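Local coordinates for protein Exo-beta-1,4-mannosidase (Rhizomucor miehei, PDB 4LYP) that probably removes mannose units from the non-reducing ends of beta-1,4-linked mannosides, as a family 5 glycoside hydrolase with transglycosylation activity, at residues N61-M66 against G411-E416; Y355-P360 against G396-P401; H363-Y368 against D427-I432; W390-E395 against Y421-N426. All blocks are in the same frame, centred on the assembly; numbering follows the deposited sequence.

Contact 1 of 4, residues N61-M66 against G411-E416; sequences NYWQGM and GDPPHE
Trp63 reaches across to Gly411 and Pro413 and carries most of this contact. CG stands between the backbone N and the carbonyl carbon (chi1 59°), and the indole projects from there to the 411-416 loop. NE1 gives its hydrogen to Gly411 O at 2.8 Å. The N-H points fairly straight at the oxygen (160°), and that oxygen lies close to the indole plane; relative to the carbonyl, the donor stands well above the peptide plane. On one face of the ring lies Pro413, with CG 4.1 Å from the centroid of the six-membered ring, a CH-pi contact. Farther along, Trp63 CH2 approaches Pro414 CD at 4.3 Å. Trp390 meets the indole with planes nearly parallel, Trp155 edge-to-face. Next in sequence, Gln64 folds back so that OE1 lies over the opposite face of its neighbour's indole, while NE2 is hydrogen-bonded to Tyr392 O and merely passes Gly411 N at 3.9 Å. The NE1 bond at the edge, with Pro413 over one face and Gln64 OE1 over the other, restrains the tilt of the indole, and the loop that continues to Glu416, a residue touching bound guanidine, is tied to the barrel's first strand-to-helix turn.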
loop_
_atom_site.group_PDB
_atom_site.type_symbol
_atom_site.label_atom_id
_atom_site.label_comp_id
_atom_site.label_asym_id
_atom_site.label_seq_id
_atom_site.Cartn_x
_atom_site.Cartn_y
_atom_site.Cartn_z
ATOM N N ASN A 61 -2.301 5.317 -2.308
ATOM C CA ASN A 61 -1.031 4.574 -2.280
ATOM C C ASN A 61 0.018 5.369 -3.066
ATOM O O ASN A 61 -0.236 5.887 -4.160
ATOM C CB ASN A 61 -1.191 3.210 -2.939
ATOM C CG ASN A 61 -1.880 2.236 -2.003
ATOM O OD1 ASN A 61 -1.209 1.581 -1.178
ATOM N ND2 ASN A 61 -3.205 2.131 -2.088
ATOM N N TYR A 62 1.210 5.441 -2.473
ATOM C CA TYR A 62 2.359 6.170 -3.050
ATOM C C TYR A 62 3.624 5.431 -2.638
ATOM O O TYR A 62 4.536 5.981 -1.995
ATOM C CB TYR A 62 2.328 7.615 -2.545
ATOM C CG TYR A 62 3.252 8.585 -3.291
ATOM C CD1 TYR A 62 3.042 8.828 -4.665
ATOM C CD2 TYR A 62 4.241 9.301 -2.625
ATOM C CE1 TYR A 62 3.849 9.722 -5.381
ATOM C CE2 TYR A 62 4.997 10.221 -3.317
ATOM C CZ TYR A 62 4.815 10.408 -4.667
ATOM O OH TYR A 62 5.649 11.318 -5.308
ATOM N N TRP A 63 3.697 4.164 -3.018
ATOM C CA TRP A 63 4.800 3.272 -2.674
ATOM C C TRP A 63 6.110 3.700 -3.314
ATOM O O TRP A 63 7.189 3.294 -2.850
ATOM C CB TRP A 63 4.455 1.835 -3.065
ATOM C CG TRP A 63 4.179 1.733 -4.547
ATOM C CD1 TRP A 63 2.957 1.924 -5.209
ATOM C CD2 TRP A 63 5.163 1.607 -5.589
ATOM N NE1 TRP A 63 3.155 1.953 -6.560
ATOM C CE2 TRP A 63 4.478 1.766 -6.837
ATOM C CE3 TRP A 63 6.549 1.370 -5.571
ATOM C CZ2 TRP A 63 5.155 1.736 -8.043
ATOM C CZ3 TRP A 63 7.213 1.276 -6.785
ATOM C CH2 TRP A 63 6.547 1.506 -7.999
ATOM N N GLN A 64 6.075 4.532 -4.376
ATOM C CA GLN A 64 7.277 5.020 -5.040
ATOM C C GLN A 64 7.846 6.233 -4.396
ATOM O O GLN A 64 8.855 6.770 -4.832
ATOM C CB GLN A 64 6.982 5.270 -6.545
ATOM C CG GLN A 64 6.088 6.492 -6.852
ATOM C CD GLN A 64 4.599 6.281 -6.778
ATOM O OE1 GLN A 64 4.071 5.483 -5.959
ATOM N NE2 GLN A 64 3.870 6.989 -7.623
ATOM N N GLY A 65 7.227 6.699 -3.263
ATOM C CA GLY A 65 7.640 7.965 -2.655
ATOM C C GLY A 65 9.084 7.939 -2.213
ATOM O O GLY A 65 9.826 8.923 -2.378
ATOM N N MET A 66 9.543 6.857 -1.518
ATOM C CA MET A 66 10.906 6.819 -1.015
ATOM C C MET A 66 11.890 6.976 -2.166
ATOM O O MET A 66 12.856 7.760 -2.101
ATOM C CB MET A 66 11.100 5.523 -0.254
ATOM C CG MET A 66 12.580 5.146 -0.024
ATOM S SD MET A 66 12.788 3.694 1.038
ATOM C CE MET A 66 12.111 2.429 -0.031
ATOM N N GLY A 411 2.526 4.847 -10.564
ATOM C CA GLY A 411 1.835 4.081 -9.524
ATOM C C GLY A 411 1.895 2.550 -9.706
ATOM O O GLY A 411 1.426 1.850 -8.798
ATOM N N ASP A 412 2.390 2.073 -10.840
ATOM C CA ASP A 412 2.463 0.654 -11.139
ATOM C C ASP A 412 3.853 0.133 -10.861
ATOM O O ASP A 412 4.817 0.615 -11.494
ATOM C CB ASP A 412 2.076 0.408 -12.601
ATOM C CG ASP A 412 0.722 1.052 -12.866
ATOM O OD1 ASP A 412 -0.295 0.535 -12.390
ATOM O OD2 ASP A 412 0.691 2.124 -13.542
ATOM N N PRO A 413 4.049 -0.832 -9.970
ATOM C CA PRO A 413 5.415 -1.348 -9.735
ATOM C C PRO A 413 5.932 -2.120 -10.944
ATOM O O PRO A 413 5.182 -2.478 -11.847
ATOM C CB PRO A 413 5.229 -2.251 -8.470
ATOM C CG PRO A 413 3.908 -1.858 -7.858
ATOM C CD PRO A 413 3.059 -1.437 -9.047
ATOM N N PRO A 414 7.242 -2.393 -10.928
ATOM C CA PRO A 414 7.913 -2.847 -12.174
ATOM C C PRO A 414 7.707 -4.345 -12.463
ATOM O O PRO A 414 8.324 -4.848 -13.395
ATOM C CB PRO A 414 9.349 -2.523 -11.943
ATOM C CG PRO A 414 9.526 -2.498 -10.438
ATOM C CD PRO A 414 8.225 -1.898 -9.915
ATOM N N HIS A 415 6.860 -5.022 -11.708
ATOM C CA HIS A 415 6.427 -6.367 -12.060
ATOM C C HIS A 415 5.136 -6.328 -12.922
ATOM O O HIS A 415 4.666 -7.411 -13.326
ATOM C CB HIS A 415 6.217 -7.251 -10.847
ATOM C CG HIS A 415 5.004 -6.864 -10.060
ATOM N ND1 HIS A 415 4.692 -5.540 -9.803
ATOM C CD2 HIS A 415 4.011 -7.651 -9.514
ATOM C CE1 HIS A 415 3.549 -5.522 -9.119
ATOM N NE2 HIS A 415 3.128 -6.776 -8.928
ATOM N N GLU A 416 4.605 -5.132 -13.189
ATOM C CA GLU A 416 3.369 -4.956 -13.928
ATOM C C GLU A 416 3.581 -3.973 -15.022
ATOM O O GLU A 416 4.482 -3.135 -14.978
ATOM C CB GLU A 416 2.312 -4.366 -12.942
ATOM C CG GLU A 416 1.757 -5.467 -12.043
ATOM C CD GLU A 416 0.929 -4.983 -10.880
ATOM O OE1 GLU A 416 0.836 -3.773 -10.591
ATOM O OE2 GLU A 416 0.273 -5.860 -10.261
#

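Contact 2 of 4, residues Y355-P360 against G396-P401; sequences YLPSTP and GRSTYP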
loop_
_atom_site.group_PDB
_atom_site.type_symbol
_atom_site.label_atom_id
_atom_site.label_comp_id
_atom_site.label_asym_id
_atom_site.label_seq_id
_atom_site.Cartn_x
_atom_site.Cartn_y
_atom_site.Cartn_z
ATOM N N TYR A 355 -2.800 0.805 -21.960
ATOM C CA TYR A 355 -1.864 1.442 -21.044
ATOM C C TYR A 355 -1.507 2.882 -21.451
ATOM O O TYR A 355 -0.729 3.483 -20.770
ATOM C CB TYR A 355 -0.574 0.582 -20.918
ATOM C CG TYR A 355 -0.914 -0.825 -20.495
ATOM C CD1 TYR A 355 -1.344 -1.088 -19.185
ATOM C CD2 TYR A 355 -0.841 -1.867 -21.350
ATOM C CE1 TYR A 355 -1.711 -2.378 -18.808
ATOM C CE2 TYR A 355 -1.199 -3.167 -20.995
ATOM C CZ TYR A 355 -1.668 -3.429 -19.718
ATOM O OH TYR A 355 -2.029 -4.669 -19.267
ATOM N N LEU A 356 -2.100 3.374 -22.548
ATOM C CA LEU A 356 -1.760 4.763 -22.920
ATOM C C LEU A 356 -2.462 5.744 -21.989
ATOM O O LEU A 356 -3.667 5.644 -21.734
ATOM C CB LEU A 356 -2.225 5.032 -24.359
ATOM C CG LEU A 356 -1.445 4.262 -25.468
ATOM C CD1 LEU A 356 -2.080 4.600 -26.786
ATOM C CD2 LEU A 356 0.024 4.682 -25.449
ATOM N N PRO A 357 -1.739 6.768 -21.552
ATOM C CA PRO A 357 -2.428 7.791 -20.733
ATOM C C PRO A 357 -3.542 8.543 -21.445
ATOM O O PRO A 357 -4.493 8.996 -20.815
ATOM C CB PRO A 357 -1.269 8.777 -20.375
ATOM C CG PRO A 357 -0.042 7.893 -20.394
ATOM C CD PRO A 357 -0.255 6.926 -21.535
ATOM N N SER A 358 -3.474 8.618 -22.804
ATOM C CA SER A 358 -4.563 9.249 -23.556
ATOM C C SER A 358 -5.819 8.406 -23.550
ATOM O O SER A 358 -6.896 8.911 -23.876
ATOM C CB SER A 358 -4.088 9.482 -24.979
ATOM O OG SER A 358 -3.705 8.283 -25.581
ATOM N N THR A 359 -5.762 7.124 -23.195
ATOM C CA THR A 359 -6.987 6.295 -23.170
ATOM C C THR A 359 -7.860 6.754 -22.044
ATOM O O THR A 359 -7.400 6.952 -20.925
ATOM C CB THR A 359 -6.580 4.819 -23.063
ATOM O OG1 THR A 359 -5.885 4.530 -24.267
ATOM C CG2 THR A 359 -7.777 3.937 -22.878
ATOM N N PRO A 360 -9.181 6.922 -22.292
ATOM C CA PRO A 360 -10.062 7.338 -21.211
ATOM C C PRO A 360 -10.223 6.297 -20.099
ATOM O O PRO A 360 -9.879 5.130 -20.267
ATOM C CB PRO A 360 -11.432 7.531 -21.894
ATOM C CG PRO A 360 -11.108 7.698 -23.335
ATOM C CD PRO A 360 -9.902 6.850 -23.584
ATOM N N GLY A 396 4.400 11.153 -13.422
ATOM C CA GLY A 396 4.936 10.059 -14.242
ATOM C C GLY A 396 3.976 9.681 -15.340
ATOM O O GLY A 396 2.762 9.914 -15.227
ATOM N N ARG A 397 4.454 9.076 -16.442
ATOM C CA ARG A 397 3.604 8.626 -17.517
ATOM C C ARG A 397 4.194 7.357 -18.078
ATOM O O ARG A 397 5.461 7.247 -18.209
ATOM C CB ARG A 397 3.533 9.672 -18.675
ATOM C CG ARG A 397 2.857 10.982 -18.265
ATOM C CD ARG A 397 1.320 10.808 -18.082
ATOM N NE ARG A 397 0.648 12.097 -17.804
ATOM C CZ ARG A 397 0.631 12.720 -16.615
ATOM N NH1 ARG A 397 1.237 12.225 -15.565
ATOM N NH2 ARG A 397 -0.120 13.822 -16.414
ATOM N N SER A 398 3.375 6.422 -18.520
ATOM C CA SER A 398 3.880 5.141 -19.002
ATOM C C SER A 398 4.602 5.265 -20.326
ATOM O O SER A 398 5.271 4.287 -20.740
ATOM C CB SER A 398 2.734 4.185 -19.114
ATOM O OG SER A 398 1.712 4.680 -19.956
ATOM N N THR A 399 4.496 6.423 -21.015
ATOM C CA THR A 399 5.165 6.615 -22.299
ATOM C C THR A 399 6.561 7.207 -22.084
ATOM O O THR A 399 7.276 7.365 -23.081
ATOM C CB THR A 399 4.298 7.586 -23.146
ATOM O OG1 THR A 399 4.101 8.787 -22.381
ATOM C CG2 THR A 399 2.994 6.953 -23.582
ATOM N N TYR A 400 6.967 7.533 -20.873
ATOM C CA TYR A 400 8.264 8.184 -20.645
ATOM C C TYR A 400 9.399 7.166 -20.564
ATOM O O TYR A 400 9.184 5.983 -20.190
ATOM C CB TYR A 400 8.196 8.961 -19.324
ATOM C CG TYR A 400 7.347 10.190 -19.361
ATOM C CD1 TYR A 400 7.085 10.845 -18.134
ATOM C CD2 TYR A 400 6.797 10.757 -20.531
ATOM C CE1 TYR A 400 6.300 12.043 -18.091
ATOM C CE2 TYR A 400 6.016 11.915 -20.489
ATOM C CZ TYR A 400 5.785 12.528 -19.284
ATOM O OH TYR A 400 4.989 13.662 -19.251
ATOM N N PRO A 401 10.595 7.560 -20.927
ATOM C CA PRO A 401 11.687 6.619 -20.884
ATOM C C PRO A 401 12.067 6.238 -19.469
ATOM O O PRO A 401 11.955 7.043 -18.506
ATOM C CB PRO A 401 12.821 7.384 -21.563
ATOM C CG PRO A 401 12.472 8.814 -21.425
ATOM C CD PRO A 401 11.014 8.907 -21.352
#
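Pro357 packs CB, CG and CD against three consecutive residues of the other loop, Arg397, Ser398 and Thr399. CG approaches Arg397 CD at 4.0 Å, and CD comes within 3.4 Å of Ser398 OG and 3.8 Å of Thr399 CG2. Ser398 does the polar work: its hydroxyl donates to Tyr355 O at 2.8 Å, arriving from nearly straight ahead of the carbonyl (C=O...O angle 159°) and tilted modestly from its plane. The hydroxyl can reach that far because chi1 of 57° swings OG toward the 355-360 loop. Thr399 uses its methyl branch rather than its hydroxyl, touching Leu356 CD2 crosswise at 4.2 Å as well as the proline. The aliphatic part of Arg397 is what Pro357 feels; the chain bends at chi2, and the guanidinium bonds through NH1 to Gly396 O, at 2.8 Å and in the guanidinium plane, and to Gly394 O, and through NH2 to Ser425 OG. Each loop makes a type I turn here, Leu356 to Thr359 and Arg397 to Tyr400, and a single hydrogen bond joins the two segments. These are loops that follow successive strands of the TIM barrel, 333-338 and 386-394, and meet at its surface; the first leads on into helix 362-380, and Tyr424 of strand 423-424 packs against both Pro357 and Arg397.

Contact 3 of 4, residues H363-Y368 against D427-I432; sequences HKDEYY and DTTVQI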
loop_
_atom_site.group_PDB
_atom_site.type_symbol
_atom_site.label_atom_id
_atom_site.label_comp_id
_atom_site.label_asym_id
_atom_site.label_seq_id
_atom_site.Cartn_x
_atom_site.Cartn_y
_atom_site.Cartn_z
ATOM N N HIS A 363 -14.808 3.584 -17.334
ATOM C CA HIS A 363 -15.212 2.509 -16.423
ATOM C C HIS A 363 -14.638 2.717 -15.052
ATOM O O HIS A 363 -15.331 2.619 -14.041
ATOM C CB HIS A 363 -14.769 1.151 -16.969
ATOM C CG HIS A 363 -15.638 0.608 -18.037
ATOM N ND1 HIS A 363 -15.621 -0.711 -18.432
ATOM C CD2 HIS A 363 -16.639 1.214 -18.799
ATOM C CE1 HIS A 363 -16.531 -0.904 -19.366
ATOM N NE2 HIS A 363 -17.122 0.243 -19.640
ATOM N N LYS A 364 -13.299 2.976 -15.006
ATOM C CA LYS A 364 -12.621 3.223 -13.741
ATOM C C LYS A 364 -13.279 4.330 -12.937
ATOM O O LYS A 364 -13.428 4.256 -11.713
ATOM C CB LYS A 364 -11.172 3.587 -14.050
ATOM C CG LYS A 364 -10.311 3.954 -12.848
ATOM C CD LYS A 364 -8.954 4.466 -13.355
ATOM C CE LYS A 364 -7.902 4.488 -12.274
ATOM N NZ LYS A 364 -6.559 4.873 -12.856
ATOM N N ASP A 365 -13.639 5.440 -13.610
ATOM C CA ASP A 365 -14.218 6.599 -12.886
ATOM C C ASP A 365 -15.517 6.191 -12.271
ATOM O O ASP A 365 -15.773 6.580 -11.106
ATOM C CB ASP A 365 -14.430 7.727 -13.866
ATOM C CG ASP A 365 -13.123 8.402 -14.295
ATOM O OD1 ASP A 365 -12.058 7.970 -13.900
ATOM O OD2 ASP A 365 -13.274 9.384 -15.031
ATOM N N GLU A 366 -16.381 5.455 -12.960
ATOM C CA GLU A 366 -17.635 5.044 -12.394
ATOM C C GLU A 366 -17.408 4.034 -11.225
ATOM O O GLU A 366 -18.046 4.127 -10.183
ATOM C CB GLU A 366 -18.515 4.387 -13.451
ATOM C CG GLU A 366 -19.761 3.780 -12.891
ATOM C CD GLU A 366 -20.649 3.095 -13.935
ATOM O OE1 GLU A 366 -20.738 3.643 -15.079
ATOM O OE2 GLU A 366 -21.305 2.092 -13.591
ATOM N N TYR A 367 -16.450 3.109 -11.423
ATOM C CA TYR A 367 -16.143 2.151 -10.408
ATOM C C TYR A 367 -15.672 2.804 -9.124
ATOM O O TYR A 367 -16.136 2.502 -8.024
ATOM C CB TYR A 367 -15.052 1.209 -10.962
ATOM C CG TYR A 367 -14.678 0.067 -10.069
ATOM C CD1 TYR A 367 -15.532 -1.029 -9.831
ATOM C CD2 TYR A 367 -13.364 0.049 -9.508
ATOM C CE1 TYR A 367 -15.082 -2.068 -9.083
ATOM C CE2 TYR A 367 -12.937 -1.036 -8.748
ATOM C CZ TYR A 367 -13.805 -2.094 -8.564
ATOM O OH TYR A 367 -13.411 -3.209 -7.845
ATOM N N TYR A 368 -14.738 3.788 -9.272
ATOM C CA TYR A 368 -14.273 4.550 -8.122
ATOM C C TYR A 368 -15.450 5.315 -7.498
ATOM O O TYR A 368 -15.600 5.315 -6.269
ATOM C CB TYR A 368 -13.223 5.607 -8.527
ATOM C CG TYR A 368 -11.763 5.163 -8.567
ATOM C CD1 TYR A 368 -11.309 4.039 -9.270
ATOM C CD2 TYR A 368 -10.815 5.959 -7.921
ATOM C CE1 TYR A 368 -9.954 3.692 -9.279
ATOM C CE2 TYR A 368 -9.457 5.631 -7.927
ATOM C CZ TYR A 368 -9.053 4.515 -8.602
ATOM O OH TYR A 368 -7.693 4.238 -8.599
ATOM N N ASP A 427 -5.814 13.095 -14.867
ATOM C CA ASP A 427 -6.857 12.155 -15.237
ATOM C C ASP A 427 -8.212 12.679 -14.783
ATOM O O ASP A 427 -8.330 13.425 -13.787
ATOM C CB ASP A 427 -6.580 10.776 -14.637
ATOM C CG ASP A 427 -5.610 9.959 -15.463
ATOM O OD1 ASP A 427 -5.208 10.355 -16.599
ATOM O OD2 ASP A 427 -5.241 8.837 -14.981
ATOM N N THR A 428 -9.255 12.242 -15.460
ATOM C CA THR A 428 -10.648 12.577 -15.066
ATOM C C THR A 428 -10.987 12.013 -13.683
ATOM O O THR A 428 -11.832 12.521 -12.961
ATOM C CB THR A 428 -11.660 12.112 -16.098
ATOM O OG1 THR A 428 -11.432 10.723 -16.325
ATOM C CG2 THR A 428 -11.488 12.832 -17.422
ATOM N N THR A 429 -10.238 10.971 -13.246
ATOM C CA THR A 429 -10.493 10.375 -11.940
ATOM C C THR A 429 -10.125 11.279 -10.806
ATOM O O THR A 429 -10.692 11.126 -9.689
ATOM C CB THR A 429 -9.654 9.090 -11.821
ATOM O OG1 THR A 429 -9.540 8.456 -13.110
ATOM C CG2 THR A 429 -10.264 8.124 -10.797
ATOM N N VAL A 430 -9.216 12.249 -11.016
ATOM C CA VAL A 430 -8.785 13.117 -9.944
ATOM C C VAL A 430 -9.975 13.873 -9.311
ATOM O O VAL A 430 -10.053 13.950 -8.090
ATOM C CB VAL A 430 -7.696 14.058 -10.427
ATOM C CG1 VAL A 430 -7.376 15.162 -9.379
ATOM C CG2 VAL A 430 -6.437 13.260 -10.769
ATOM N N GLN A 431 -10.895 14.384 -10.129
ATOM C CA GLN A 431 -12.000 15.187 -9.576
ATOM C C GLN A 431 -12.899 14.264 -8.713
ATOM O O GLN A 431 -13.444 14.698 -7.685
ATOM C CB GLN A 431 -12.809 15.854 -10.666
ATOM C CG GLN A 431 -13.950 16.725 -10.123
ATOM C CD GLN A 431 -13.450 17.936 -9.393
ATOM O OE1 GLN A 431 -12.641 18.664 -9.961
ATOM N NE2 GLN A 431 -13.900 18.178 -8.123
ATOM N N ILE A 432 -13.082 13.009 -9.136
ATOM C CA ILE A 432 -13.870 12.085 -8.381
ATOM C C ILE A 432 -13.240 11.762 -7.022
ATOM O O ILE A 432 -13.907 11.670 -5.970
ATOM C CB ILE A 432 -14.080 10.825 -9.221
ATOM C CG1 ILE A 432 -15.043 11.213 -10.415
ATOM C CG2 ILE A 432 -14.666 9.667 -8.400
ATOM C CD1 ILE A 432 -15.013 10.182 -11.488
HETATM O O HOH W 1 -6.981 7.485 -13.478
#
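Asp365 spreads its carboxylate across two threonine hydroxyls, taking one on each oxygen. Thr428 OG1 donates to OD2 at 2.6 Å through the syn lone pair; Thr429 OG1 donates to OD1 at 2.7 Å, also from the syn side but 17° out of the carboxylate plane. With both oxygens engaged, the carboxylate is held against rotation. CG2 of Thr429, roughly opposite the backbone N, sits over one face of the Tyr368 ring, 4.0 Å from its centroid, in a CH-pi contact offset toward the rim. About one turn farther along helix 429-448, Ile432 CD1 packs on Asp365 CB at 3.5 Å, and Ile432 CG2 approaches Tyr368 CB.

In the next shell, an extended Lys364 places NZ 2.7 Å from a water that in turn donates to Thr429 OG1 and Asp427 OD2, so lysine and aspartate meet through solvent rather than directly. Lys364 NZ also bonds to Tyr421 O, Asp427 OD1 makes a salt bridge to Arg342, and Thr361 OG1 is a further partner of Asp365 OD1. All this joins the early part of helix 362-380 to the beginning of helix 429-448, two outer helices of the barrel, with Val423 of strand 423-424 packed on Lys364 and Tyr368.

Contact 4 of 4, residues W390-E395 against Y421-N426; sequences WAYGGE and YSVYSN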
loop_
_atom_site.group_PDB
_atom_site.type_symbol
_atom_site.label_atom_id
_atom_site.label_comp_id
_atom_site.label_asym_id
_atom_site.label_seq_id
_atom_site.Cartn_x
_atom_site.Cartn_y
_atom_site.Cartn_z
ATOM N N TRP A 390 -5.290 2.614 -5.382
ATOM C CA TRP A 390 -3.987 2.136 -5.892
ATOM C C TRP A 390 -3.949 2.462 -7.382
ATOM O O TRP A 390 -4.683 1.869 -8.142
ATOM C CB TRP A 390 -3.868 0.645 -5.675
ATOM C CG TRP A 390 -2.562 0.144 -6.234
ATOM C CD1 TRP A 390 -2.203 -0.025 -7.583
ATOM C CD2 TRP A 390 -1.373 -0.132 -5.468
ATOM N NE1 TRP A 390 -0.891 -0.388 -7.674
ATOM C CE2 TRP A 390 -0.323 -0.441 -6.406
ATOM C CE3 TRP A 390 -1.070 -0.144 -4.080
ATOM C CZ2 TRP A 390 0.976 -0.808 -5.992
ATOM C CZ3 TRP A 390 0.229 -0.473 -3.678
ATOM C CH2 TRP A 390 1.236 -0.808 -4.634
ATOM N N ALA A 391 -3.120 3.469 -7.769
ATOM C CA ALA A 391 -2.168 4.209 -6.943
ATOM C C ALA A 391 -1.948 5.552 -7.683
ATOM O O ALA A 391 -2.237 5.673 -8.863
ATOM C CB ALA A 391 -0.843 3.491 -6.746
ATOM N N TYR A 392 -1.392 6.521 -6.977
ATOM C CA TYR A 392 -1.197 7.829 -7.595
ATOM C C TYR A 392 0.050 7.826 -8.468
ATOM O O TYR A 392 1.130 7.539 -8.005
ATOM C CB TYR A 392 -1.116 8.936 -6.542
ATOM C CG TYR A 392 -1.183 10.319 -7.176
ATOM C CD1 TYR A 392 -2.275 10.677 -7.975
ATOM C CD2 TYR A 392 -0.166 11.249 -7.003
ATOM C CE1 TYR A 392 -2.344 11.916 -8.540
ATOM C CE2 TYR A 392 -0.253 12.530 -7.570
ATOM C CZ TYR A 392 -1.364 12.831 -8.356
ATOM O OH TYR A 392 -1.466 14.058 -8.979
ATOM N N GLY A 393 -0.126 8.130 -9.744
ATOM C CA GLY A 393 0.993 8.246 -10.695
ATOM C C GLY A 393 1.547 9.619 -10.816
ATOM O O GLY A 393 2.705 9.800 -11.194
ATOM N N GLY A 394 0.754 10.664 -10.530
ATOM C CA GLY A 394 1.321 12.027 -10.481
ATOM C C GLY A 394 1.759 12.478 -11.858
ATOM O O GLY A 394 1.006 12.462 -12.832
ATOM N N GLU A 395 3.005 12.943 -11.917
ATOM C CA GLU A 395 3.651 13.482 -13.109
ATOM C C GLU A 395 4.263 12.366 -13.944
ATOM O O GLU A 395 4.692 12.615 -15.087
ATOM C CB GLU A 395 4.704 14.493 -12.712
ATOM C CG GLU A 395 4.143 15.686 -11.984
ATOM C CD GLU A 395 3.278 16.539 -12.890
ATOM O OE1 GLU A 395 3.820 17.162 -13.857
ATOM O OE2 GLU A 395 2.077 16.454 -12.775
ATOM N N TYR A 421 -2.738 0.833 -13.668
ATOM C CA TYR A 421 -3.708 1.307 -12.679
ATOM C C TYR A 421 -3.419 2.760 -12.265
ATOM O O TYR A 421 -4.266 3.363 -11.577
ATOM C CB TYR A 421 -3.636 0.403 -11.427
ATOM C CG TYR A 421 -4.222 -0.988 -11.635
ATOM C CD1 TYR A 421 -5.435 -1.126 -12.275
ATOM C CD2 TYR A 421 -3.588 -2.104 -11.140
ATOM C CE1 TYR A 421 -6.051 -2.396 -12.369
ATOM C CE2 TYR A 421 -4.187 -3.344 -11.196
ATOM C CZ TYR A 421 -5.431 -3.466 -11.790
ATOM O OH TYR A 421 -6.140 -4.681 -11.838
ATOM N N SER A 422 -2.285 3.356 -12.668
ATOM C CA SER A 422 -1.937 4.734 -12.206
ATOM C C SER A 422 -3.053 5.671 -12.451
ATOM O O SER A 422 -3.674 5.735 -13.515
ATOM C CB SER A 422 -0.736 5.205 -12.989
ATOM O OG SER A 422 0.488 4.620 -12.549
ATOM N N VAL A 423 -3.222 6.563 -11.461
ATOM C CA VAL A 423 -4.033 7.786 -11.625
ATOM C C VAL A 423 -3.059 8.907 -11.871
ATOM O O VAL A 423 -2.264 9.277 -11.009
ATOM C CB VAL A 423 -4.827 8.080 -10.331
ATOM C CG1 VAL A 423 -5.584 9.417 -10.468
ATOM C CG2 VAL A 423 -5.855 6.984 -10.018
ATOM N N TYR A 424 -3.124 9.511 -13.090
ATOM C CA TYR A 424 -2.227 10.612 -13.416
ATOM C C TYR A 424 -2.789 11.927 -12.908
ATOM O O TYR A 424 -4.003 12.079 -12.685
ATOM C CB TYR A 424 -1.985 10.672 -14.924
ATOM C CG TYR A 424 -1.380 9.402 -15.452
ATOM C CD1 TYR A 424 -0.141 8.942 -14.994
ATOM C CD2 TYR A 424 -2.030 8.662 -16.417
ATOM C CE1 TYR A 424 0.455 7.797 -15.497
ATOM C CE2 TYR A 424 -1.475 7.504 -16.938
ATOM C CZ TYR A 424 -0.187 7.088 -16.496
ATOM O OH TYR A 424 0.433 5.974 -17.045
ATOM N N SER A 425 -1.887 12.934 -12.793
ATOM C CA SER A 425 -2.273 14.220 -12.231
ATOM C C SER A 425 -3.431 14.910 -12.907
ATOM O O SER A 425 -4.151 15.661 -12.230
ATOM C CB SER A 425 -1.048 15.139 -12.291
ATOM O OG SER A 425 -0.590 15.241 -13.613
ATOM N N ASN A 426 -3.611 14.664 -14.190
ATOM C CA ASN A 426 -4.734 15.294 -14.914
ATOM C C ASN A 426 -5.755 14.291 -15.456
ATOM O O ASN A 426 -6.543 14.633 -16.301
ATOM C CB ASN A 426 -4.161 16.161 -16.061
ATOM C CG ASN A 426 -3.386 15.304 -17.072
ATOM O OD1 ASN A 426 -3.073 14.164 -16.831
ATOM N ND2 ASN A 426 -3.048 15.871 -18.206
HETATM O O HOH W 2 -6.469 2.275 -10.141
HETATM O O HOH W 3 -3.337 16.586 -9.617
#
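Tyr392 lies along the neighbouring strand, its CD1 3.3 Å from Val423 O and its OH beside Ser425. With CG opposite the backbone N (chi1 -169°), the ring runs alongside the 421-426 segment toward Ser425, and Gly394 N lies over the centre of one face. The hydroxyl bonds to Gln87 and, through a water, reaches Ser425 O. Glu395 bends at chi2 to bring OE2 back to Ser425 OG, which donates at 3.0 Å; Gln87 NE2 is a second partner of that oxygen. At the other end Trp390, likewise extended from its backbone N (chi1 178°), presents the edge at CD1 to Tyr421 CB, 4.1 Å away, while Tyr421 OH turns off to Asn296.

Val423 N donates to Ala391 O at 2.9 Å, Gly393 N to Val423 O at 2.7 Å, and Ser425 N to Gly394 O at 2.9 Å. Gly394 N adds a weak bond to Val423 O, where the pairing slips by one residue. Gly393 CA passes Ser422 OG at 4.1 Å. This is parallel pairing with a beta bulge, at the end of strand 386-394 of the TIM barrel; the cis peptide before Ala391 follows Trp390, which lies against a bound TRS molecule in the probable active-site pocket.

Contact 4 is the hub. It touches contact 1 through Asp412, which takes Tyr421 N at 2.8 Å on OD1 and Ser422 OG at 2.7 Å on OD2, and through Trp63 CD1 packed 3.3 Å from Trp390 CH2. Toward contact 3, Lys364 NZ bonds to Tyr421 O at 3.0 Å; toward contact 2, Arg397 NH2 reaches Ser425 OG at 3.2 Å. Contacts 1 and 3 do not touch, their centres lying about 19 Å apart. Glu416 shares a guanidine site with Trp153, Glu238, Trp293 and Asn296, and Tyr421 OH bonds to Asn296, so contacts 1 and 4 border the pocket, whereas contacts 2 and 3 lie farther out.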